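Local coordinates for protein oxidoreductase (Bordetella pertussis, PDB 3Q2K) that probably catalyses the NAD-dependent oxidation of UDP-N-acetylglucosaminuronic acid on the pathway to 2,3-diacetamido-2,3-dideoxy-D-mannuronic acid, at residues N44-I49 / A56-I61; E111-G116 / A142-F147; W218-V223 / I272-E277; G284-N289 / S315-G320; W294-A297 / D302-K305. All coordinates share one frame; numbering follows the deposited sequence.

Contacts 1 and 2 belong to the NAD-binding Rossmann domain and reach the same parallel sheet, whereas contacts 3, 4 and 5 belong to the C-terminal alpha/beta domain. Contact 3 is buried, contacts 1 and 2 are partly buried, and contacts 4 and 5 lie at the surface. Chemistry follows place: aliphatic groups alone meet in contact 3, and they dominate contacts 1 and 2; contact 4 sets a tyrosine ring on a loop close to the bound UDP-sugar, and contact 5 uses an indole-carboxylate hydrogen bond. Contacts 3 and 5 share the mixed sheet and lie beside a second subunit. N44 touches G318, joining contacts 1 and 4 across the domains.

Contact 1 of 5, residues N44-I49 / A56-I61; sequences NHIGAI and AELVEI
Helix segment 44-49 and strand segment 56-61 run at 135° to each other, N-to-C, with their axes 8.4 Å apart at closest approach; I49 and E57 bring the backbones nearest, CA to CA 6.4 Å. I46, I49, A56 and L58 supply the meeting side chains. I49 points toward the strand: chi1 of -77° sets CG1 beside the backbone N and CG2 anti to it, 3.9 Å from L58 N. The same methyl reaches A56 CB at 4.4 Å. The other branch of I49 extends to its tip, where CD1 meets L58 CD1 at 4.1 Å, the two side chains crossing at about a right angle. L58 spreads its methyls between neighbouring turns of the helix: CD1 goes to I49, while CD2 packs against I46 CG1 at 3.7 Å. E57 turns its CB away, and all meeting side chains are apolar. This is the first beta-alpha-beta unit of the Rossmann fold, strand 31-36, helix 42-50 and strand 56-62, whose early part carries the NADH-binding C38 and I41. L35 of strand 31-36 touches both I46 and L58; T76 of helix 66-76 meets I46, and Y325 of helix 321-333 touches I49.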
# COMPACT_ATOMS: atom_id res chain seq x y z
N ASN C 44 19.84 -5.93 -43.48
CA ASN C 44 20.69 -4.79 -43.14
C ASN C 44 21.99 -5.28 -42.53
O ASN C 44 23.01 -4.59 -42.58
CB ASN C 44 20.02 -3.85 -42.13
CG ASN C 44 18.59 -3.57 -42.50
OD1 ASN C 44 18.19 -2.41 -42.60
ND2 ASN C 44 17.82 -4.63 -42.72
N HIS C 45 21.94 -6.47 -41.93
CA HIS C 45 23.15 -6.97 -41.30
C HIS C 45 24.05 -7.41 -42.45
O HIS C 45 25.14 -6.84 -42.62
CB HIS C 45 22.86 -8.12 -40.34
CG HIS C 45 22.25 -7.65 -39.06
ND1 HIS C 45 23.02 -7.20 -38.01
CD2 HIS C 45 20.96 -7.50 -38.68
CE1 HIS C 45 22.23 -6.81 -37.03
NE2 HIS C 45 20.98 -7.00 -37.40
N ILE C 46 23.57 -8.38 -43.22
CA ILE C 46 24.27 -8.87 -44.41
C ILE C 46 24.88 -7.70 -45.19
O ILE C 46 26.06 -7.69 -45.52
CB ILE C 46 23.30 -9.56 -45.38
CG1 ILE C 46 22.83 -10.91 -44.84
CG2 ILE C 46 23.96 -9.80 -46.74
CD1 ILE C 46 21.60 -11.33 -45.62
N GLY C 47 24.09 -6.68 -45.49
CA GLY C 47 24.64 -5.51 -46.16
C GLY C 47 25.55 -4.58 -45.37
O GLY C 47 26.35 -3.83 -45.93
N ALA C 48 25.44 -4.60 -44.05
CA ALA C 48 26.33 -3.73 -43.29
C ALA C 48 27.67 -4.46 -43.28
O ALA C 48 28.72 -3.84 -43.47
CB ALA C 48 25.84 -3.49 -41.87
N ILE C 49 27.62 -5.77 -43.08
CA ILE C 49 28.85 -6.55 -42.98
C ILE C 49 29.64 -6.42 -44.28
O ILE C 49 30.85 -6.20 -44.27
CB ILE C 49 28.60 -8.03 -42.69
CG1 ILE C 49 28.25 -8.19 -41.21
CG2 ILE C 49 29.87 -8.81 -43.03
CD1 ILE C 49 27.50 -9.46 -40.84
N ALA C 56 35.80 -7.55 -42.52
CA ALA C 56 34.90 -8.56 -42.01
C ALA C 56 34.31 -9.30 -43.20
O ALA C 56 34.19 -8.77 -44.31
CB ALA C 56 33.79 -7.92 -41.19
N GLU C 57 33.91 -10.54 -42.91
CA GLU C 57 33.09 -11.25 -43.87
C GLU C 57 32.10 -12.17 -43.17
O GLU C 57 32.38 -12.66 -42.07
CB GLU C 57 33.98 -12.15 -44.74
CG GLU C 57 35.07 -12.90 -43.98
CD GLU C 57 35.92 -13.79 -44.87
OE1 GLU C 57 36.43 -14.82 -44.39
OE2 GLU C 57 36.07 -13.43 -46.06
N LEU C 58 31.01 -12.41 -43.89
CA LEU C 58 29.91 -13.27 -43.48
C LEU C 58 30.14 -14.67 -44.04
O LEU C 58 30.21 -14.86 -45.25
CB LEU C 58 28.58 -12.66 -43.95
CG LEU C 58 27.21 -13.30 -43.69
CD1 LEU C 58 26.89 -13.32 -42.20
CD2 LEU C 58 26.13 -12.56 -44.48
N VAL C 59 30.21 -15.67 -43.18
CA VAL C 59 30.71 -16.96 -43.62
C VAL C 59 29.61 -18.00 -43.44
O VAL C 59 29.62 -19.06 -44.07
CB VAL C 59 31.93 -17.39 -42.77
CG1 VAL C 59 32.26 -18.86 -43.00
CG2 VAL C 59 33.13 -16.50 -43.10
N GLU C 60 28.68 -17.64 -42.57
CA GLU C 60 27.69 -18.62 -42.12
C GLU C 60 26.35 -17.94 -41.90
O GLU C 60 26.31 -16.74 -41.62
CB GLU C 60 28.10 -19.28 -40.80
CG GLU C 60 29.18 -20.34 -40.92
CD GLU C 60 30.07 -20.44 -39.70
OE1 GLU C 60 29.56 -20.45 -38.55
OE2 GLU C 60 31.30 -20.53 -39.88
N ILE C 61 25.28 -18.74 -42.00
CA ILE C 61 23.93 -18.24 -41.81
C ILE C 61 23.12 -19.41 -41.28
O ILE C 61 23.38 -20.58 -41.56
CB ILE C 61 23.34 -17.68 -43.12
CG1 ILE C 61 23.44 -18.75 -44.21
CG2 ILE C 61 24.10 -16.44 -43.59
CD1 ILE C 61 22.76 -18.35 -45.49

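Contact 2 of 5, residues E111-G116 / A142-F147; sequences EVAQAG and AGVRLF
A113, near the C-terminal end of helix 105-114, packs its methyl against two residues at the end of the next helix and the turn into strand 146-148. This is the close part of the contact: A113 CB lies 3.8 Å from V144 CG2 and 4.0 Å from A142 CB, and A142 CB also comes within 3.4 Å of A113 O. Small side chains let the backbones approach, A113 CA to A142 CA being 6.0 Å. The other methyl of V144, CG1, is anti to the carbonyl carbon (chi1 -65°), which takes it past the helix end to lie 3.7 Å from G116 C. Here the contact opens to solvent. G116, exposed and with positive phi, offers only backbone, and its N bonds to A113 O at 2.8 Å as the helix ends. Across from it G143 closes helix 129-142 with a Schellman motif, which turns the chain so that V144 faces A113. Both helix ends belong to successive crossovers of the Rossmann sheet. C139 of helix 129-142 touches A113 and V144, H118 of strand 118-121 packs on V144, and that strand is joined by backbone hydrogen bonds to 146-148, the outermost strand of the sheet within the chain.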
# COMPACT_ATOMS: atom_id res chain seq x y z
N GLU C 111 24.21 -20.05 -25.27
CA GLU C 111 24.86 -21.13 -26.02
C GLU C 111 26.01 -20.68 -26.93
O GLU C 111 27.07 -21.31 -27.03
CB GLU C 111 23.78 -21.84 -26.84
CG GLU C 111 24.22 -23.00 -27.72
CD GLU C 111 23.08 -23.55 -28.56
OE1 GLU C 111 23.18 -24.60 -29.23
OE2 GLU C 111 22.00 -22.92 -28.56
N VAL C 112 25.86 -19.52 -27.56
CA VAL C 112 26.98 -19.01 -28.33
C VAL C 112 28.14 -18.82 -27.37
O VAL C 112 29.28 -19.20 -27.62
CB VAL C 112 26.70 -17.67 -29.03
CG1 VAL C 112 27.99 -17.00 -29.49
CG2 VAL C 112 25.79 -17.90 -30.24
N ALA C 113 27.86 -18.22 -26.22
CA ALA C 113 29.02 -17.93 -25.39
C ALA C 113 29.64 -19.20 -24.84
O ALA C 113 30.86 -19.26 -24.69
CB ALA C 113 28.65 -16.97 -24.27
N GLN C 114 28.83 -20.20 -24.48
CA GLN C 114 29.41 -21.46 -24.03
C GLN C 114 30.28 -22.17 -25.07
O GLN C 114 31.06 -23.07 -24.75
CB GLN C 114 28.28 -22.38 -23.58
CG GLN C 114 27.49 -21.79 -22.41
CD GLN C 114 26.39 -22.70 -21.93
OE1 GLN C 114 25.85 -23.48 -22.71
NE2 GLN C 114 26.05 -22.62 -20.65
N ALA C 115 30.09 -21.83 -26.35
CA ALA C 115 30.94 -22.34 -27.42
C ALA C 115 32.05 -21.35 -27.76
O ALA C 115 32.78 -21.49 -28.74
CB ALA C 115 30.10 -22.61 -28.65
N GLY C 116 32.13 -20.30 -26.95
CA GLY C 116 33.32 -19.46 -26.95
C GLY C 116 33.44 -18.39 -28.01
O GLY C 116 34.55 -17.96 -28.29
N ALA C 142 32.28 -16.44 -19.93
CA ALA C 142 33.02 -17.01 -21.06
C ALA C 142 34.14 -16.09 -21.53
O ALA C 142 34.89 -16.47 -22.42
CB ALA C 142 32.12 -17.32 -22.24
N GLY C 143 34.28 -14.88 -21.00
CA GLY C 143 35.31 -13.99 -21.51
C GLY C 143 35.03 -13.60 -22.95
O GLY C 143 35.96 -13.28 -23.69
N VAL C 144 33.78 -13.59 -23.39
CA VAL C 144 33.52 -13.12 -24.75
C VAL C 144 32.87 -11.75 -24.72
O VAL C 144 32.33 -11.35 -23.69
CB VAL C 144 32.68 -14.13 -25.56
CG1 VAL C 144 33.45 -15.43 -25.78
CG2 VAL C 144 31.35 -14.42 -24.88
N ARG C 145 32.95 -11.00 -25.81
CA ARG C 145 32.22 -9.75 -26.02
C ARG C 145 30.72 -10.01 -26.22
O ARG C 145 30.33 -10.92 -26.95
CB ARG C 145 32.68 -9.23 -27.38
CG ARG C 145 33.26 -7.84 -27.38
CD ARG C 145 34.37 -7.85 -26.35
NE ARG C 145 34.77 -6.47 -26.11
CZ ARG C 145 35.74 -6.14 -25.26
NH1 ARG C 145 36.39 -7.09 -24.62
NH2 ARG C 145 36.06 -4.86 -25.08
N LEU C 146 29.89 -9.17 -25.63
CA LEU C 146 28.45 -9.16 -25.91
C LEU C 146 28.12 -7.74 -26.33
O LEU C 146 28.32 -6.83 -25.53
CB LEU C 146 27.68 -9.52 -24.63
CG LEU C 146 26.21 -9.14 -24.60
CD1 LEU C 146 25.55 -9.52 -25.92
CD2 LEU C 146 25.52 -9.79 -23.40
N PHE C 147 27.70 -7.53 -27.58
CA PHE C 147 27.30 -6.20 -28.04
C PHE C 147 25.78 -6.19 -28.20
O PHE C 147 25.18 -7.22 -28.49
CB PHE C 147 27.87 -5.83 -29.41
CG PHE C 147 29.36 -6.00 -29.53
CD1 PHE C 147 30.20 -4.90 -29.46
CD2 PHE C 147 29.92 -7.25 -29.74
CE1 PHE C 147 31.57 -5.03 -29.57
CE2 PHE C 147 31.28 -7.38 -29.88
CZ PHE C 147 32.11 -6.28 -29.77

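Contact 3 of 5, residues W218-V223 / I272-E277; sequences WLVGPV and ITILGE
L219 and V220, at the C-terminal end of helix 210-220, lie over I272 and I274 of strand 269-276, a helix-on-sheet packing in the C-terminal alpha/beta domain of the GFO/IDH/MocA family. The apolar contacts are two separate pairings of consecutive helix residues with alternate strand residues, all four buried and all pointing their CB toward the partner segment. The backbones stay well apart, V220 CA to I274 CA 8.4 Å, so only branch ends meet. I274 bridges the gap with an extended chain, CG1 beside the backbone N (chi1 -63°) and CD1 carried outward. I272 has CG1 anti to its backbone N (chi1 -177°), sending CD1 to L219. Further aliphatic groups close the layer: V176 and V178 of strand 173-181 touch V220 and I272, while V161 and I165 of helix 156-166 touch I274. Polar interactions lie at the helix end: V220 O takes a hydrogen bond from H251 NE2, and W218 O one from K162 NZ. G221 then breaks the helix with a positive phi. On the far side of the strand, T273 and L275 pack on F181 of a second subunit. The two methyl-to-methyl contacts are V220 CG2 to I274 CD1 at 4.2 Å and L219 CD1 to I272 CD1 at 4.3 Å.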
# COMPACT_ATOMS: atom_id res chain seq x y z
N TRP C 218 21.03 6.85 -21.53
CA TRP C 218 22.17 7.21 -22.36
C TRP C 218 22.39 8.72 -22.48
O TRP C 218 23.51 9.20 -22.33
CB TRP C 218 22.00 6.59 -23.75
CG TRP C 218 23.20 6.85 -24.60
CD1 TRP C 218 24.47 6.42 -24.37
CD2 TRP C 218 23.24 7.61 -25.82
NE1 TRP C 218 25.30 6.88 -25.37
CE2 TRP C 218 24.58 7.62 -26.26
CE3 TRP C 218 22.27 8.28 -26.58
CZ2 TRP C 218 24.98 8.24 -27.44
CZ3 TRP C 218 22.67 8.88 -27.77
CH2 TRP C 218 24.01 8.89 -28.16
N LEU C 219 21.33 9.48 -22.70
CA LEU C 219 21.52 10.90 -22.96
C LEU C 219 21.48 11.74 -21.69
O LEU C 219 22.32 12.61 -21.47
CB LEU C 219 20.47 11.44 -23.93
CG LEU C 219 20.75 11.25 -25.42
CD1 LEU C 219 19.59 11.81 -26.24
CD2 LEU C 219 22.03 11.97 -25.80
N VAL C 220 20.45 11.49 -20.89
CA VAL C 220 20.07 12.40 -19.81
C VAL C 220 20.62 12.02 -18.43
O VAL C 220 20.86 12.87 -17.58
CB VAL C 220 18.53 12.55 -19.75
CG1 VAL C 220 18.13 13.44 -18.58
CG2 VAL C 220 17.96 13.09 -21.08
N GLY C 221 20.84 10.72 -18.22
CA GLY C 221 21.50 10.25 -17.00
C GLY C 221 20.67 9.18 -16.32
O GLY C 221 19.67 8.74 -16.86
N PRO C 222 21.08 8.73 -15.13
CA PRO C 222 20.38 7.67 -14.42
C PRO C 222 18.93 7.99 -14.08
O PRO C 222 18.66 9.01 -13.46
CB PRO C 222 21.15 7.58 -13.10
CG PRO C 222 22.55 8.01 -13.46
CD PRO C 222 22.33 9.13 -14.45
N VAL C 223 18.01 7.09 -14.44
CA VAL C 223 16.62 7.19 -14.02
C VAL C 223 16.40 6.71 -12.59
O VAL C 223 16.88 5.65 -12.22
CB VAL C 223 15.67 6.47 -15.02
CG1 VAL C 223 14.21 6.47 -14.57
CG2 VAL C 223 15.77 7.17 -16.37
N ILE C 272 12.70 13.80 -29.29
CA ILE C 272 13.20 14.11 -27.96
C ILE C 272 13.40 15.61 -27.77
O ILE C 272 13.92 16.31 -28.63
CB ILE C 272 14.45 13.32 -27.52
CG1 ILE C 272 14.80 13.71 -26.08
CG2 ILE C 272 15.64 13.58 -28.44
CD1 ILE C 272 15.45 12.54 -25.34
N THR C 273 12.91 16.12 -26.65
CA THR C 273 13.07 17.53 -26.32
C THR C 273 13.73 17.55 -24.95
O THR C 273 13.22 16.88 -24.04
CB THR C 273 11.69 18.13 -26.05
OG1 THR C 273 11.01 18.26 -27.30
CG2 THR C 273 11.83 19.51 -25.47
N ILE C 274 14.85 18.25 -24.83
CA ILE C 274 15.50 18.40 -23.53
C ILE C 274 15.53 19.87 -23.14
O ILE C 274 16.04 20.69 -23.90
CB ILE C 274 16.91 17.81 -23.56
CG1 ILE C 274 16.81 16.31 -23.84
CG2 ILE C 274 17.63 17.96 -22.23
CD1 ILE C 274 18.13 15.76 -24.34
N LEU C 275 15.01 20.19 -21.96
CA LEU C 275 14.98 21.59 -21.52
C LEU C 275 15.86 21.77 -20.30
O LEU C 275 15.67 21.03 -19.34
CB LEU C 275 13.55 21.98 -21.12
CG LEU C 275 12.59 21.84 -22.30
CD1 LEU C 275 11.19 22.34 -21.98
CD2 LEU C 275 13.18 22.70 -23.42
N GLY C 276 16.80 22.71 -20.32
CA GLY C 276 17.60 23.07 -19.15
C GLY C 276 17.79 24.54 -18.83
O GLY C 276 17.19 25.44 -19.43
N GLU C 277 18.59 24.81 -17.81
CA GLU C 277 18.79 26.17 -17.33
C GLU C 277 19.35 27.09 -18.42
O GLU C 277 18.92 28.24 -18.52
CB GLU C 277 19.80 26.11 -16.19
CG GLU C 277 19.95 27.38 -15.39
CD GLU C 277 21.23 27.28 -14.58
OE1 GLU C 277 21.67 26.14 -14.30
OE2 GLU C 277 21.80 28.34 -14.25

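Contact 4 of 5, residues G284-N289 / S315-G320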
# COMPACT_ATOMS: atom_id res chain seq x y z
N GLY C 284 13.35 16.42 -33.67
CA GLY C 284 12.17 15.85 -34.31
C GLY C 284 12.43 14.97 -35.51
O GLY C 284 13.49 14.36 -35.65
N GLY C 285 11.43 14.96 -36.40
CA GLY C 285 11.44 14.05 -37.53
C GLY C 285 10.63 12.82 -37.16
O GLY C 285 10.06 12.74 -36.08
N VAL C 286 10.57 11.86 -38.08
CA VAL C 286 9.98 10.57 -37.75
C VAL C 286 10.83 9.69 -36.83
O VAL C 286 10.31 8.76 -36.20
CB VAL C 286 9.53 9.80 -39.01
CG1 VAL C 286 8.54 10.65 -39.78
CG2 VAL C 286 10.72 9.42 -39.87
N ALA C 287 12.11 10.04 -36.74
CA ALA C 287 13.11 9.20 -36.06
C ALA C 287 14.32 9.97 -35.54
O ALA C 287 15.45 9.65 -35.87
CB ALA C 287 13.54 8.02 -36.92
N VAL C 288 14.08 11.03 -34.77
CA VAL C 288 15.13 11.82 -34.13
C VAL C 288 16.20 12.07 -35.18
O VAL C 288 17.38 11.87 -34.91
CB VAL C 288 15.71 11.23 -32.82
CG1 VAL C 288 14.74 11.43 -31.64
CG2 VAL C 288 16.10 9.77 -33.00
N ASN C 289 15.77 12.53 -36.35
CA ASN C 289 16.67 12.65 -37.49
C ASN C 289 16.78 14.10 -37.94
O ASN C 289 17.48 14.41 -38.90
CB ASN C 289 16.12 11.83 -38.65
CG ASN C 289 14.65 12.12 -38.89
OD1 ASN C 289 13.78 11.62 -38.17
ND2 ASN C 289 14.37 12.96 -39.87
N SER C 315 19.78 10.83 -44.13
CA SER C 315 20.25 10.02 -45.25
C SER C 315 20.56 8.56 -44.95
O SER C 315 20.72 7.76 -45.88
CB SER C 315 21.45 10.68 -45.94
OG SER C 315 22.63 9.90 -45.79
N VAL C 316 20.67 8.17 -43.69
CA VAL C 316 20.85 6.75 -43.40
C VAL C 316 19.65 6.19 -42.64
O VAL C 316 19.66 5.05 -42.16
CB VAL C 316 22.13 6.45 -42.60
CG1 VAL C 316 23.33 7.03 -43.35
CG2 VAL C 316 21.97 6.98 -41.18
N TYR C 317 18.60 7.00 -42.58
CA TYR C 317 17.30 6.54 -42.11
C TYR C 317 16.95 5.16 -42.68
O TYR C 317 16.87 4.96 -43.89
CB TYR C 317 16.22 7.56 -42.48
CG TYR C 317 14.85 7.10 -42.04
CD1 TYR C 317 14.30 7.54 -40.84
CD2 TYR C 317 14.12 6.19 -42.80
CE1 TYR C 317 13.06 7.09 -40.43
CE2 TYR C 317 12.88 5.74 -42.39
CZ TYR C 317 12.35 6.20 -41.20
OH TYR C 317 11.12 5.75 -40.79
N GLY C 318 16.75 4.19 -41.79
CA GLY C 318 16.44 2.83 -42.22
C GLY C 318 17.63 1.94 -42.49
O GLY C 318 17.47 0.71 -42.52
N PHE C 319 18.79 2.54 -42.72
CA PHE C 319 20.04 1.82 -42.97
C PHE C 319 21.07 2.23 -41.93
O PHE C 319 22.14 2.73 -42.28
CB PHE C 319 20.62 2.16 -44.35
CG PHE C 319 19.69 2.00 -45.52
CD1 PHE C 319 19.47 0.77 -46.12
CD2 PHE C 319 19.08 3.12 -46.10
CE1 PHE C 319 18.63 0.64 -47.22
CE2 PHE C 319 18.25 3.01 -47.20
CZ PHE C 319 18.02 1.76 -47.78
N GLY C 320 20.75 2.04 -40.65
CA GLY C 320 21.67 2.51 -39.62
C GLY C 320 22.77 1.53 -39.24
O GLY C 320 23.79 1.88 -38.65
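Y317 lays one corner of its ring, CE1, against two side chains in the loop of a beta hairpin, V286 and A287. The loop joins strands 279-284 and 290-296 of the mixed sheet in the C-terminal alpha/beta domain, and Y317 sits in a type II beta turn, V316 to F319, between helices 306-315 and 321-333. A287 CB meets the ring at its edge, near the ring plane, 3.7 Å from CE1. V286 CG2 comes in obliquely and closer, 3.3 Å from Y317 CE1, and also lies 3.8 Å from Y317 OH, so this methyl follows the ring toward its hydroxyl end. The V286 and Y317 side chains cross at about a right angle. With CG anti to its backbone N (chi1 179°), Y317 extends from the turn across to the loop; G318 takes the positive-phi place in the turn, which F319 N closes by bonding to V316 O.

The touching residues are exposed or partly exposed, and the Y317 side chain lies about 4 Å from the bound UDP-sugar, probably the substrate, so the contact lies beside that ligand. Within the loop, N289 N bonds to G284 O, and W182 NE1 donates to V286 O. The N289 side chain also bonds back to the loop backbone: A287 N donates to N289 OD1 at 2.7 Å, almost in line with the amide C=O, with an N-H...O angle of 141°.

Contact 5 of 5, residues W294-A297 / D302-K305; sequences WKFA and DDDK
W294 and D303 reach each other through different settings of the first torsion: W294 CG stands anti to its backbone N (chi1 172°), swinging the indole off strand 290-296, whereas D303 CG is anti to its carbonyl carbon, bringing the carboxylate to the indole. The result is a hydrogen bond from W294 NE1 to D303 OD1, 2.9 Å long and almost straight at 177°. The oxygen lies close to the indole plane, at the ring edge, but is met on its anti side and out of the carboxylate plane; ring and carboxylate planes stand 79° apart. One face of the indole is covered within the strand by F296, whose CE2 lies above it near the rim, and F296 CD2 also approaches D303 OD1 at 4.4 Å.

The bond ties the end of an outermost strand of the mixed sheet in the C-terminal alpha/beta domain to the 3-10 segment that leads into helix 306-315, across a short connection and away from the NADH- and UDP-sugar-binding residues. D303 is shared among several donors: R169 NH1 makes a salt bridge to OD1, and H300 N bonds to OD2. R169 also makes a cation-pi contact with F296, while L160 of helix 156-166 packs on both W294 and D302. K305 N bonds to D302 O at 2.7 Å, whereas K305 NZ is 4.0 Å from D302 OD1, a long ion pair.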
# COMPACT_ATOMS: atom_id res chain seq x y z
N TRP C 294 17.29 24.66 -31.00
CA TRP C 294 18.65 24.46 -30.52
C TRP C 294 19.11 25.84 -30.08
O TRP C 294 19.45 26.68 -30.91
CB TRP C 294 19.50 23.78 -31.60
CG TRP C 294 20.98 23.67 -31.31
CD1 TRP C 294 21.88 24.70 -31.26
CD2 TRP C 294 21.71 22.49 -30.96
NE1 TRP C 294 23.13 24.23 -30.93
CE2 TRP C 294 23.05 22.88 -30.73
CE3 TRP C 294 21.36 21.15 -30.80
CZ2 TRP C 294 24.04 21.96 -30.37
CZ3 TRP C 294 22.34 20.25 -30.42
CH2 TRP C 294 23.67 20.65 -30.22
N LYS C 295 19.03 26.09 -28.77
CA LYS C 295 19.35 27.37 -28.17
C LYS C 295 20.14 27.16 -26.88
O LYS C 295 19.63 26.41 -26.06
CB LYS C 295 18.03 28.04 -27.79
CG LYS C 295 17.00 28.06 -28.90
CD LYS C 295 15.59 28.17 -28.32
CE LYS C 295 14.56 28.76 -29.26
NZ LYS C 295 13.50 29.36 -28.39
N PHE C 296 21.28 27.83 -26.72
CA PHE C 296 22.24 27.73 -25.61
C PHE C 296 22.76 29.08 -25.13
O PHE C 296 22.87 30.02 -25.91
CB PHE C 296 23.44 26.86 -26.00
CG PHE C 296 23.09 25.41 -26.08
CD1 PHE C 296 22.92 24.65 -24.93
CD2 PHE C 296 22.94 24.81 -27.32
CE1 PHE C 296 22.54 23.31 -25.02
CE2 PHE C 296 22.55 23.48 -27.42
CZ PHE C 296 22.37 22.73 -26.27
N ALA C 297 23.08 29.22 -23.85
CA ALA C 297 23.45 30.55 -23.35
C ALA C 297 24.78 31.00 -23.95
O ALA C 297 25.08 32.19 -24.01
CB ALA C 297 23.57 30.57 -21.84
N ASP C 302 30.00 23.41 -32.78
CA ASP C 302 28.88 22.54 -33.13
C ASP C 302 27.59 23.25 -33.52
O ASP C 302 26.83 22.75 -34.35
CB ASP C 302 28.60 21.54 -32.00
CG ASP C 302 29.65 20.45 -31.93
OD1 ASP C 302 30.70 20.61 -32.59
OD2 ASP C 302 29.45 19.44 -31.23
N ASP C 303 27.30 24.40 -32.92
CA ASP C 303 26.20 25.24 -33.40
C ASP C 303 26.14 25.32 -34.92
O ASP C 303 25.05 25.37 -35.50
CB ASP C 303 26.29 26.66 -32.83
CG ASP C 303 26.17 26.69 -31.32
OD1 ASP C 303 25.60 25.73 -30.74
OD2 ASP C 303 26.65 27.66 -30.70
N ASP C 304 27.29 25.35 -35.59
CA ASP C 304 27.27 25.41 -37.04
C ASP C 304 27.11 24.05 -37.73
O ASP C 304 27.18 23.99 -38.96
CB ASP C 304 28.52 26.09 -37.59
CG ASP C 304 28.75 27.45 -36.97
OD1 ASP C 304 27.78 28.25 -36.94
OD2 ASP C 304 29.88 27.71 -36.52
N LYS C 305 26.90 22.98 -36.99
CA LYS C 305 27.04 21.65 -37.58
C LYS C 305 25.69 20.97 -37.78
O LYS C 305 25.61 19.79 -38.13
CB LYS C 305 27.91 20.77 -36.68
CG LYS C 305 29.41 21.04 -36.72
CD LYS C 305 30.17 19.80 -36.26
CE LYS C 305 31.51 20.12 -35.61
NZ LYS C 305 32.16 21.32 -36.22